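Local coordinates for protein 3'-5'-exonuclease (Saccharomyces cerevisiae, PDB 3E2V) that excises DNA from the 3' end as a TatD-type metal-dependent nuclease of TIM-barrel fold, and probably also cuts it internally, at residues E121-Y124 against A125-I128; K174-Q177 against K178-E182; S129-S132 against F133-K137; G163-Y166 against D167-H170. All blocks are in the same frame, centred on the assembly; numbering follows the deposited sequence. Where two conformers were deposited one is given.

Interaction 1: residues E121-Y124 against A125-I128; sequences ESLY and AKVI
Y124 and I128 meet across one turn of an α-helix, 118-129, where i to i+4 pairing governs both the backbone and the side chains. A125 comes first in the second half of the helix. Its amide gives its hydrogen to an ordered water (N to water O, 2.8 Å), which in turn donates to the carbonyl of E121 (water O to E121 O, 2.7 Å), so here a water replaces the direct helical bond. At K126 the backbone bond is still weak, with N 3.4 Å from S122 O. The lysine chain nevertheless runs back past S122 O, bends at chi3, and places NZ 3.1 Å from S122 OG as a donor; that hydroxyl is also hydrogen-bonded to Y119 O. Regular bonding is restored at V127, whose N reaches L123 O at 2.9 Å, while its side chain faces F180 of helix 174-187. I128 N then bonds Y124 O at 3.0 Å and 170°, nearly straight. The tyrosine has CG anti to the backbone nitrogen (chi1 -177°), which swings the ring toward the C-terminal direction of the helix and under I128. An alanine in place of Y124 is likely to leave the isoleucine's CG1 branch without its aromatic bed and to open a gap against E175 and V179 of helix 174-187. The isoleucine comes over one face of the ring, displaced toward the rim: CG1 stands 3.8 Å from the centroid in a CH-pi contact, and CD1 ends beside the phenolic OH, 3.5 Å from that oxygen.

Interaction 2: residues K174-Q177 against K178-E182; sequences KEMQ and KVFFE
A Met-aromatic contact on the first turns of helix 174-187 joins M176 to F180, one turn further on. The methionine chain is bent at chi2 and chi3 and lies alongside the phenylalanine, both side chains pointing the same way. Its SD sits in the plane of the ring at the edge, 5.1 Å from the centroid, and CE packs 3.6 Å from F180 CE2. At the backbone, F180 N donates to M176 O at 3.1 Å, and the same carbonyl also lies near the ring's edge. On another side of the helix K174 and K178 run side by side, K174 CG touching K178 CD at 3.9 Å. Their charged ends stay apart, K174 NZ lying 5.5 Å from K178 NZ, which probably limits the repulsion between them. Backbone bonds continue from K178 N to K174 O and from F181 N to Q177 O, both 2.9 Å. Around this turn, M176 packs on L123 of helix 118-129, and the F180 ring stacks with that of F97. Q177 turns instead to strand 156-165, where its OE1 accepts from D165 N, and F181 touches I162 and L164 of that strand and I213 and L214 of helix 207-219.

Interaction 3: residues S129-S132 against F133-K137; sequences SNPS and FAQGK
With CG anti to its own carbonyl carbon (chi1 -74°) and the chain extended beyond it (chi2 161°), Q135 folds back along the ring of P131, and the two side chains lie next to each other pointing the same way. The carboxamide nitrogen NE2 rests 3.9 Å from P131 CG in a van der Waals contact; the hydrogen bond of NE2 goes elsewhere, to T227 O. On the other branch OE1 lies 3.5 Å from S132 CA. The aliphatic part of the glutamine passes close to P131 O, the very carbonyl that receives Q135 N at 2.9 Å; this is the first i to i+4 bond of the new helix within this contact, followed by G136 N to S132 O at 3.1 Å. N130 has left the helical conformation, and its carbonyl does not bond directly to A134 N. Two waters fill in. One donates to N130 O and accepts from A134 N (water O to A134 N, 2.9 Å), the other donates to the same oxygen and accepts from F133 N (water O to F133 N, 3.0 Å). A single carbonyl thereby serves two early amides through solvent. The contact forms a surface corner between helix 118-129 and helix 132-149. P131 and A134 rest on F228 from a loop, and the buried A134 methyl also faces V127 of helix 118-129 and F180 of helix 174-187, where the three helices come together.

Interaction 4: residues G163-Y166 against D167-H170; sequences GLDY and DRFH
The rings of Y166 and F169 overlap obliquely, their planes at 36° and their centroids 4.9 Å apart. Over one face of the tyrosine stands F169 CZ, displaced toward the rim and 3.4 Å from Y166 CG. The phenylalanine ring has the backbone of Y166 over its face: CA makes a CH-pi contact 4.1 Å from the centroid, and the carbonyl oxygen lies above the rim. That oxygen also accepts from a water, which accepts a hydrogen bond from F169 N. The chain reverses here in a type I β-turn from D165 to R168, closed by R168 N to D165 O at 3.2 Å. D165 adds an Asx turn: with CG anti to the backbone nitrogen (chi1 -169°), OD1 accepts from D167 N at 3.0 Å, while OD2 lies beside R168 CG, forms a salt bridge with R204 and is hydrogen-bonded to H202 NE2. A leucine in place of D165 would probably leave the D167 amide without its acceptor and R204 without this salt-bridge partner, the turn less firmly fixed. R168 NH1 donates to D167 O at 3.2 Å, with the oxygen in the guanidinium plane but the donor above the carbonyl plane of D167. The turn begins at the end of strand 156-165 of the barrel, and the D165 side chain is about 9 Å from the bound magnesium. Y166 packs on K174 and Q177 of helix 174-187, and its OH is hydrogen-bonded to D209 of helix 207-219.

Interactions 1 and 2, both partly buried, each span a turn of a single helix, and the two helices pack on each other: Y124 meets E175, and V127 lies against F180. Interactions 3 and 4 are surface contacts. Interaction 3 is the corner after helix 118-129, yet its A134 reaches the same F180, so interactions 1 to 3 share one apolar junction. Interaction 4 has no touch to interactions 1 or 3, but joins interaction 2 through Q177 OE1 and D165 N and through K174 against Y166. The chemistry follows place: CH-pi and Met-aromatic packing within the two helices, two waters sharing one carbonyl at the corner of interaction 3, and carboxylate bonds where the barrel strand ends near the metal.

Interaction 1: residues E121-Y124 against A125-I128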
loop_
_atom_site.group_PDB
_atom_site.type_symbol
_atom_site.label_atom_id
_atom_site.label_comp_id
_atom_site.label_asym_id
_atom_site.label_seq_id
_atom_site.Cartn_x
_atom_site.Cartn_y
_atom_site.Cartn_z
ATOM N N GLU A 121 9.355 -10.930 22.063
ATOM C CA GLU A 121 10.704 -10.531 22.451
ATOM C C GLU A 121 11.671 -11.698 22.304
ATOM O O GLU A 121 12.866 -11.489 22.022
ATOM C CB GLU A 121 10.699 -9.972 23.881
ATOM C CG GLU A 121 12.025 -9.381 24.373
ATOM C CD GLU A 121 12.573 -8.264 23.489
ATOM O OE1 GLU A 121 11.787 -7.570 22.806
ATOM O OE2 GLU A 121 13.809 -8.071 23.489
ATOM N N SER A 122 11.156 -12.919 22.442
ATOM C CA SER A 122 12.002 -14.106 22.400
ATOM C C SER A 122 12.397 -14.543 20.998
ATOM O O SER A 122 13.344 -15.306 20.825
ATOM C CB SER A 122 11.276 -15.281 23.062
ATOM O OG SER A 122 10.232 -15.768 22.231
ATOM N N LEU A 123 11.673 -14.069 19.991
ATOM C CA LEU A 123 11.759 -14.687 18.665
ATOM C C LEU A 123 13.066 -14.420 17.940
ATOM O O LEU A 123 13.618 -15.323 17.302
ATOM C CB LEU A 123 10.567 -14.289 17.788
ATOM C CG LEU A 123 9.203 -14.892 18.127
ATOM C CD1 LEU A 123 8.206 -14.439 17.084
ATOM C CD2 LEU A 123 9.239 -16.410 18.210
ATOM N N TYR A 124 13.567 -13.191 18.032
ATOM C CA TYR A 124 14.783 -12.856 17.295
ATOM C C TYR A 124 15.948 -13.754 17.688
ATOM O O TYR A 124 16.605 -14.335 16.825
ATOM C CB TYR A 124 15.174 -11.394 17.479
ATOM C CG TYR A 124 16.383 -11.035 16.654
ATOM C CD1 TYR A 124 16.367 -11.196 15.273
ATOM C CD2 TYR A 124 17.539 -10.542 17.247
ATOM C CE1 TYR A 124 17.465 -10.886 14.501
ATOM C CE2 TYR A 124 18.657 -10.216 16.470
ATOM C CZ TYR A 124 18.602 -10.388 15.098
ATOM O OH TYR A 124 19.695 -10.082 14.296
ATOM N N ALA A 125 16.195 -13.872 18.990
ATOM C CA ALA A 125 17.317 -14.678 19.462
ATOM C C ALA A 125 17.156 -16.131 19.034
ATOM O O ALA A 125 18.146 -16.794 18.732
ATOM C CB ALA A 125 17.472 -14.567 20.984
ATOM N N LYS A 126 15.905 -16.610 18.990
ATOM C CA LYS A 126 15.611 -17.994 18.595
ATOM C C LYS A 126 15.860 -18.217 17.104
ATOM O O LYS A 126 16.352 -19.268 16.703
ATOM C CB LYS A 126 14.186 -18.411 19.002
ATOM C CG LYS A 126 14.010 -18.561 20.537
ATOM C CD LYS A 126 12.682 -19.203 20.964
ATOM C CE LYS A 126 11.441 -18.352 20.641
ATOM N NZ LYS A 126 10.232 -18.756 21.458
ATOM N N VAL A 127 15.533 -17.219 16.285
ATOM C CA VAL A 127 15.792 -17.307 14.849
ATOM C C VAL A 127 17.295 -17.322 14.575
ATOM O O VAL A 127 17.782 -18.141 13.789
ATOM C CB VAL A 127 15.117 -16.134 14.086
ATOM C CG1 VAL A 127 15.594 -16.078 12.643
ATOM C CG2 VAL A 127 13.601 -16.276 14.134
ATOM N N ILE A 128 18.032 -16.427 15.228
ATOM C CA ILE A 128 19.481 -16.376 15.042
ATOM C C ILE A 128 20.121 -17.695 15.481
ATOM O O ILE A 128 21.026 -18.205 14.812
ATOM C CB ILE A 128 20.127 -15.142 15.746
ATOM C CG1 ILE A 128 19.563 -13.836 15.173
ATOM C CG2 ILE A 128 21.646 -15.140 15.579
ATOM C CD1 ILE A 128 19.984 -13.517 13.733
HETATM O O HOH W 1 15.312 -12.171 21.072
#

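Interaction 2: residues K174-Q177 against K178-E182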
loop_
_atom_site.group_PDB
_atom_site.type_symbol
_atom_site.label_atom_id
_atom_site.label_comp_id
_atom_site.label_asym_id
_atom_site.label_seq_id
_atom_site.Cartn_x
_atom_site.Cartn_y
_atom_site.Cartn_z
ATOM N N LYS A 174 11.211 -4.876 17.285
ATOM C CA LYS A 174 12.022 -4.057 16.392
ATOM C C LYS A 174 13.039 -4.901 15.628
ATOM O O LYS A 174 13.243 -4.725 14.427
ATOM C CB LYS A 174 12.730 -2.948 17.188
ATOM C CG LYS A 174 13.470 -1.960 16.304
ATOM C CD LYS A 174 14.018 -0.761 17.091
ATOM C CE LYS A 174 15.254 -1.108 17.872
ATOM N NZ LYS A 174 15.713 0.105 18.646
ATOM N N GLU A 175 13.689 -5.815 16.334
ATOM C CA GLU A 175 14.739 -6.622 15.712
ATOM C C GLU A 175 14.151 -7.528 14.616
ATOM O O GLU A 175 14.732 -7.686 13.520
ATOM C CB GLU A 175 15.453 -7.467 16.776
ATOM C CG GLU A 175 16.252 -6.682 17.841
ATOM C CD GLU A 175 15.394 -5.851 18.813
ATOM O OE1 GLU A 175 14.260 -6.250 19.178
ATOM O OE2 GLU A 175 15.866 -4.768 19.227
ATOM N N MET A 176 12.989 -8.119 14.888
ATOM C CA MET A 176 12.345 -8.970 13.880
ATOM C C MET A 176 11.910 -8.142 12.669
ATOM O O MET A 176 12.036 -8.589 11.520
ATOM C CB MET A 176 11.157 -9.708 14.472
ATOM C CG MET A 176 11.533 -10.923 15.348
ATOM S SD MET A 176 12.123 -12.401 14.438
ATOM C CE MET A 176 10.668 -12.798 13.463
ATOM N N GLN A 177 11.416 -6.931 12.919
ATOM C CA GLN A 177 11.030 -6.053 11.811
ATOM C C GLN A 177 12.232 -5.715 10.943
ATOM O O GLN A 177 12.176 -5.799 9.711
ATOM C CB GLN A 177 10.383 -4.769 12.324
ATOM C CG GLN A 177 9.014 -4.973 12.969
ATOM C CD GLN A 177 8.306 -3.656 13.239
ATOM O OE1 GLN A 177 8.579 -2.640 12.576
ATOM N NE2 GLN A 177 7.379 -3.669 14.192
ATOM N N LYS A 178 13.321 -5.292 11.573
ATOM C CA LYS A 178 14.489 -4.846 10.806
ATOM C C LYS A 178 15.075 -6.002 10.006
ATOM O O LYS A 178 15.404 -5.850 8.820
ATOM C CB LYS A 178 15.544 -4.244 11.742
ATOM C CG LYS A 178 15.147 -2.870 12.267
ATOM C CD LYS A 178 16.047 -2.442 13.437
ATOM C CE LYS A 178 17.412 -1.991 12.990
ATOM N NZ LYS A 178 18.272 -1.812 14.219
ATOM N N VAL A 179 15.227 -7.162 10.644
ATOM C CA VAL A 179 15.844 -8.294 9.943
ATOM C C VAL A 179 15.027 -8.735 8.720
ATOM O O VAL A 179 15.585 -8.940 7.636
ATOM C CB VAL A 179 16.091 -9.495 10.874
ATOM C CG1 VAL A 179 16.630 -10.670 10.079
ATOM C CG2 VAL A 179 17.093 -9.118 11.950
ATOM N N PHE A 180 13.715 -8.879 8.890
ATOM C CA PHE A 180 12.892 -9.401 7.798
ATOM C C PHE A 180 12.482 -8.364 6.757
ATOM O O PHE A 180 12.178 -8.727 5.634
ATOM C CB PHE A 180 11.764 -10.279 8.345
ATOM C CG PHE A 180 12.283 -11.566 8.893
ATOM C CD1 PHE A 180 12.743 -12.548 8.019
ATOM C CD2 PHE A 180 12.439 -11.748 10.263
ATOM C CE1 PHE A 180 13.299 -13.744 8.513
ATOM C CE2 PHE A 180 13.006 -12.930 10.768
ATOM C CZ PHE A 180 13.441 -13.912 9.902
ATOM N N PHE A 181 12.525 -7.081 7.113
ATOM C CA PHE A 181 12.472 -6.037 6.073
ATOM C C PHE A 181 13.698 -6.201 5.165
ATOM O O PHE A 181 13.581 -6.260 3.929
ATOM C CB PHE A 181 12.426 -4.658 6.737
ATOM C CG PHE A 181 12.443 -3.479 5.787
ATOM C CD1 PHE A 181 11.826 -3.523 4.526
ATOM C CD2 PHE A 181 13.001 -2.285 6.211
ATOM C CE1 PHE A 181 11.835 -2.390 3.695
ATOM C CE2 PHE A 181 13.009 -1.156 5.410
ATOM C CZ PHE A 181 12.426 -1.192 4.155
ATOM N N GLU A 182 14.876 -6.284 5.781
ATOM C CA GLU A 182 16.097 -6.379 5.003
ATOM C C GLU A 182 16.189 -7.662 4.176
ATOM O O GLU A 182 16.584 -7.605 3.015
ATOM C CB GLU A 182 17.329 -6.220 5.895
ATOM C CG GLU A 182 18.634 -6.330 5.108
ATOM C CD GLU A 182 19.832 -5.847 5.890
ATOM O OE1 GLU A 182 19.667 -5.057 6.842
ATOM O OE2 GLU A 182 20.951 -6.267 5.532
#

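Interaction 3: residues S129-S132 against F133-K137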
loop_
_atom_site.group_PDB
_atom_site.type_symbol
_atom_site.label_atom_id
_atom_site.label_comp_id
_atom_site.label_asym_id
_atom_site.label_seq_id
_atom_site.Cartn_x
_atom_site.Cartn_y
_atom_site.Cartn_z
ATOM N N SER A 129 19.622 -18.257 16.579
ATOM C CA SER A 129 20.138 -19.523 17.097
ATOM C C SER A 129 19.839 -20.692 16.160
ATOM O O SER A 129 20.697 -21.554 15.959
ATOM C CB SER A 129 19.607 -19.793 18.508
ATOM O OG SER A 129 20.029 -18.770 19.407
ATOM N N ASN A 130 18.645 -20.699 15.565
ATOM C CA ASN A 130 18.237 -21.752 14.624
ATOM C C ASN A 130 17.476 -21.167 13.422
ATOM O O ASN A 130 16.241 -21.161 13.421
ATOM C CB ASN A 130 17.367 -22.802 15.330
ATOM C CG ASN A 130 18.109 -23.548 16.440
ATOM O OD1 ASN A 130 17.564 -23.766 17.526
ATOM N ND2 ASN A 130 19.349 -23.945 16.174
ATOM N N PRO A 131 18.213 -20.683 12.402
ATOM C CA PRO A 131 17.571 -19.975 11.275
ATOM C C PRO A 131 16.912 -20.858 10.217
ATOM O O PRO A 131 16.392 -20.344 9.230
ATOM C CB PRO A 131 18.728 -19.189 10.658
ATOM C CG PRO A 131 19.963 -19.988 10.996
ATOM C CD PRO A 131 19.687 -20.707 12.281
ATOM N N SER A 132 16.911 -22.172 10.411
ATOM C CA SER A 132 16.394 -23.070 9.380
ATOM C C SER A 132 14.932 -22.813 8.974
ATOM O O SER A 132 14.617 -22.807 7.784
ATOM C CB SER A 132 16.587 -24.532 9.792
ATOM O OG SER A 132 15.841 -25.386 8.944
ATOM N N PHE A 133 14.049 -22.613 9.953
ATOM C CA PHE A 133 12.639 -22.386 9.642
ATOM C C PHE A 133 12.470 -21.097 8.829
ATOM O O PHE A 133 11.818 -21.112 7.780
ATOM C CB PHE A 133 11.757 -22.406 10.903
ATOM C CG PHE A 133 10.291 -22.289 10.610
ATOM C CD1 PHE A 133 9.525 -23.421 10.354
ATOM C CD2 PHE A 133 9.682 -21.039 10.544
ATOM C CE1 PHE A 133 8.164 -23.314 10.064
ATOM C CE2 PHE A 133 8.324 -20.917 10.255
ATOM C CZ PHE A 133 7.559 -22.057 10.014
ATOM N N ALA A 134 13.116 -20.022 9.282
ATOM C CA ALA A 134 13.069 -18.744 8.548
ATOM C C ALA A 134 13.662 -18.849 7.153
ATOM O O ALA A 134 13.159 -18.241 6.207
ATOM C CB ALA A 134 13.756 -17.641 9.342
ATOM N N GLN A 135 14.739 -19.615 7.013
ATOM C CA GLN A 135 15.300 -19.868 5.685
ATOM C C GLN A 135 14.258 -20.468 4.734
ATOM O O GLN A 135 14.154 -20.066 3.567
ATOM C CB GLN A 135 16.540 -20.769 5.759
ATOM C CG GLN A 135 17.789 -20.091 6.298
ATOM C CD GLN A 135 18.825 -21.092 6.787
ATOM O OE1 GLN A 135 18.578 -22.300 6.808
ATOM N NE2 GLN A 135 19.993 -20.590 7.185
ATOM N N GLY A 136 13.476 -21.420 5.248
ATOM C CA GLY A 136 12.417 -22.045 4.451
ATOM C C GLY A 136 11.284 -21.100 4.094
ATOM O O GLY A 136 10.742 -21.161 2.988
ATOM N N LYS A 137 10.924 -20.232 5.034
ATOM C CA LYS A 137 9.850 -19.277 4.776
ATOM C C LYS A 137 10.266 -18.225 3.756
ATOM O O LYS A 137 9.468 -17.811 2.914
ATOM C CB LYS A 137 9.358 -18.617 6.069
ATOM C CG LYS A 137 8.648 -19.598 7.025
ATOM C CD LYS A 137 7.460 -20.302 6.370
ATOM C CE LYS A 137 6.226 -19.413 6.323
ATOM N NZ LYS A 137 5.058 -20.171 5.759
HETATM O O HOH W 2 14.225 -19.808 12.003
HETATM O O HOH W 3 14.607 -23.265 12.777
#

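Interaction 4: residues G163-Y166 against D167-H170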
loop_
_atom_site.group_PDB
_atom_site.type_symbol
_atom_site.label_atom_id
_atom_site.label_comp_id
_atom_site.label_asym_id
_atom_site.label_seq_id
_atom_site.Cartn_x
_atom_site.Cartn_y
_atom_site.Cartn_z
ATOM N N GLY A 163 8.433 -3.118 5.324
ATOM C CA GLY A 163 9.017 -1.945 5.949
ATOM C C GLY A 163 9.057 -2.058 7.446
ATOM O O GLY A 163 9.291 -3.141 7.993
ATOM N N LEU A 164 8.814 -0.928 8.105
ATOM C CA LEU A 164 8.941 -0.835 9.558
ATOM C C LEU A 164 7.736 -0.119 10.142
ATOM O O LEU A 164 7.251 0.854 9.547
ATOM C CB LEU A 164 10.223 -0.079 9.929
ATOM C CG LEU A 164 11.556 -0.639 9.437
ATOM C CD1 LEU A 164 12.719 0.253 9.876
ATOM C CD2 LEU A 164 11.774 -2.036 9.989
ATOM N N ASP A 165 7.260 -0.579 11.299
ATOM C CA ASP A 165 6.136 0.069 11.972
ATOM C C ASP A 165 6.361 0.050 13.464
ATOM O O ASP A 165 6.071 -0.931 14.132
ATOM C CB ASP A 165 4.828 -0.645 11.627
ATOM C CG ASP A 165 3.593 0.133 12.084
ATOM O OD1 ASP A 165 3.674 0.910 13.052
ATOM O OD2 ASP A 165 2.527 -0.025 11.449
ATOM N N TYR A 166 6.875 1.156 13.968
ATOM C CA TYR A 166 7.244 1.262 15.379
ATOM C C TYR A 166 6.053 1.639 16.262
ATOM O O TYR A 166 6.214 1.745 17.474
ATOM C CB TYR A 166 8.429 2.214 15.538
ATOM C CG TYR A 166 9.757 1.654 14.997
ATOM C CD1 TYR A 166 9.817 0.412 14.356
ATOM C CD2 TYR A 166 10.949 2.365 15.137
ATOM C CE1 TYR A 166 11.028 -0.095 13.860
ATOM C CE2 TYR A 166 12.177 1.860 14.644
ATOM C CZ TYR A 166 12.201 0.632 14.017
ATOM O OH TYR A 166 13.386 0.135 13.539
ATOM N N ASP A 167 4.876 1.825 15.657
ATOM C CA ASP A 167 3.627 1.945 16.429
ATOM C C ASP A 167 3.042 0.574 16.737
ATOM O O ASP A 167 1.981 0.480 17.366
ATOM C CB ASP A 167 2.570 2.730 15.652
ATOM C CG ASP A 167 2.841 4.225 15.600
ATOM O OD1 ASP A 167 3.939 4.677 15.970
ATOM O OD2 ASP A 167 1.918 4.963 15.183
ATOM N N ARG A 168 3.699 -0.495 16.278
ATOM C CA ARG A 168 3.130 -1.853 16.377
ATOM C C ARG A 168 4.096 -2.872 16.970
ATOM O O ARG A 168 4.108 -4.034 16.571
ATOM C CB ARG A 168 2.653 -2.314 14.998
ATOM C CG ARG A 168 1.519 -1.480 14.400
ATOM C CD ARG A 168 0.165 -1.777 15.030
ATOM N NE ARG A 168 -0.941 -1.049 14.398
ATOM C CZ ARG A 168 -1.230 0.235 14.607
ATOM N NH1 ARG A 168 -0.487 0.977 15.419
ATOM N NH2 ARG A 168 -2.268 0.790 13.984
ATOM N N PHE A 169 4.878 -2.460 17.965
ATOM C CA PHE A 169 5.777 -3.413 18.616
ATOM C C PHE A 169 5.019 -4.491 19.374
ATOM O O PHE A 169 5.610 -5.504 19.739
ATOM C CB PHE A 169 6.758 -2.708 19.563
ATOM C CG PHE A 169 7.821 -1.904 18.866
ATOM C CD1 PHE A 169 8.431 -2.361 17.706
ATOM C CD2 PHE A 169 8.247 -0.702 19.418
ATOM C CE1 PHE A 169 9.406 -1.606 17.084
ATOM C CE2 PHE A 169 9.244 0.049 18.811
ATOM C CZ PHE A 169 9.835 -0.409 17.656
ATOM N N HIS A 170 3.713 -4.295 19.575
ATOM C CA HIS A 170 2.903 -5.357 20.158
ATOM C C HIS A 170 2.665 -6.525 19.211
ATOM O O HIS A 170 2.290 -7.611 19.658
ATOM C CB HIS A 170 1.601 -4.833 20.760
ATOM C CG HIS A 170 0.733 -4.091 19.804
ATOM N ND1 HIS A 170 1.074 -2.856 19.301
ATOM C CD2 HIS A 170 -0.494 -4.374 19.309
ATOM C CE1 HIS A 170 0.103 -2.417 18.523
ATOM N NE2 HIS A 170 -0.855 -3.325 18.499
HETATM O O HOH W 4 4.896 0.212 19.394
#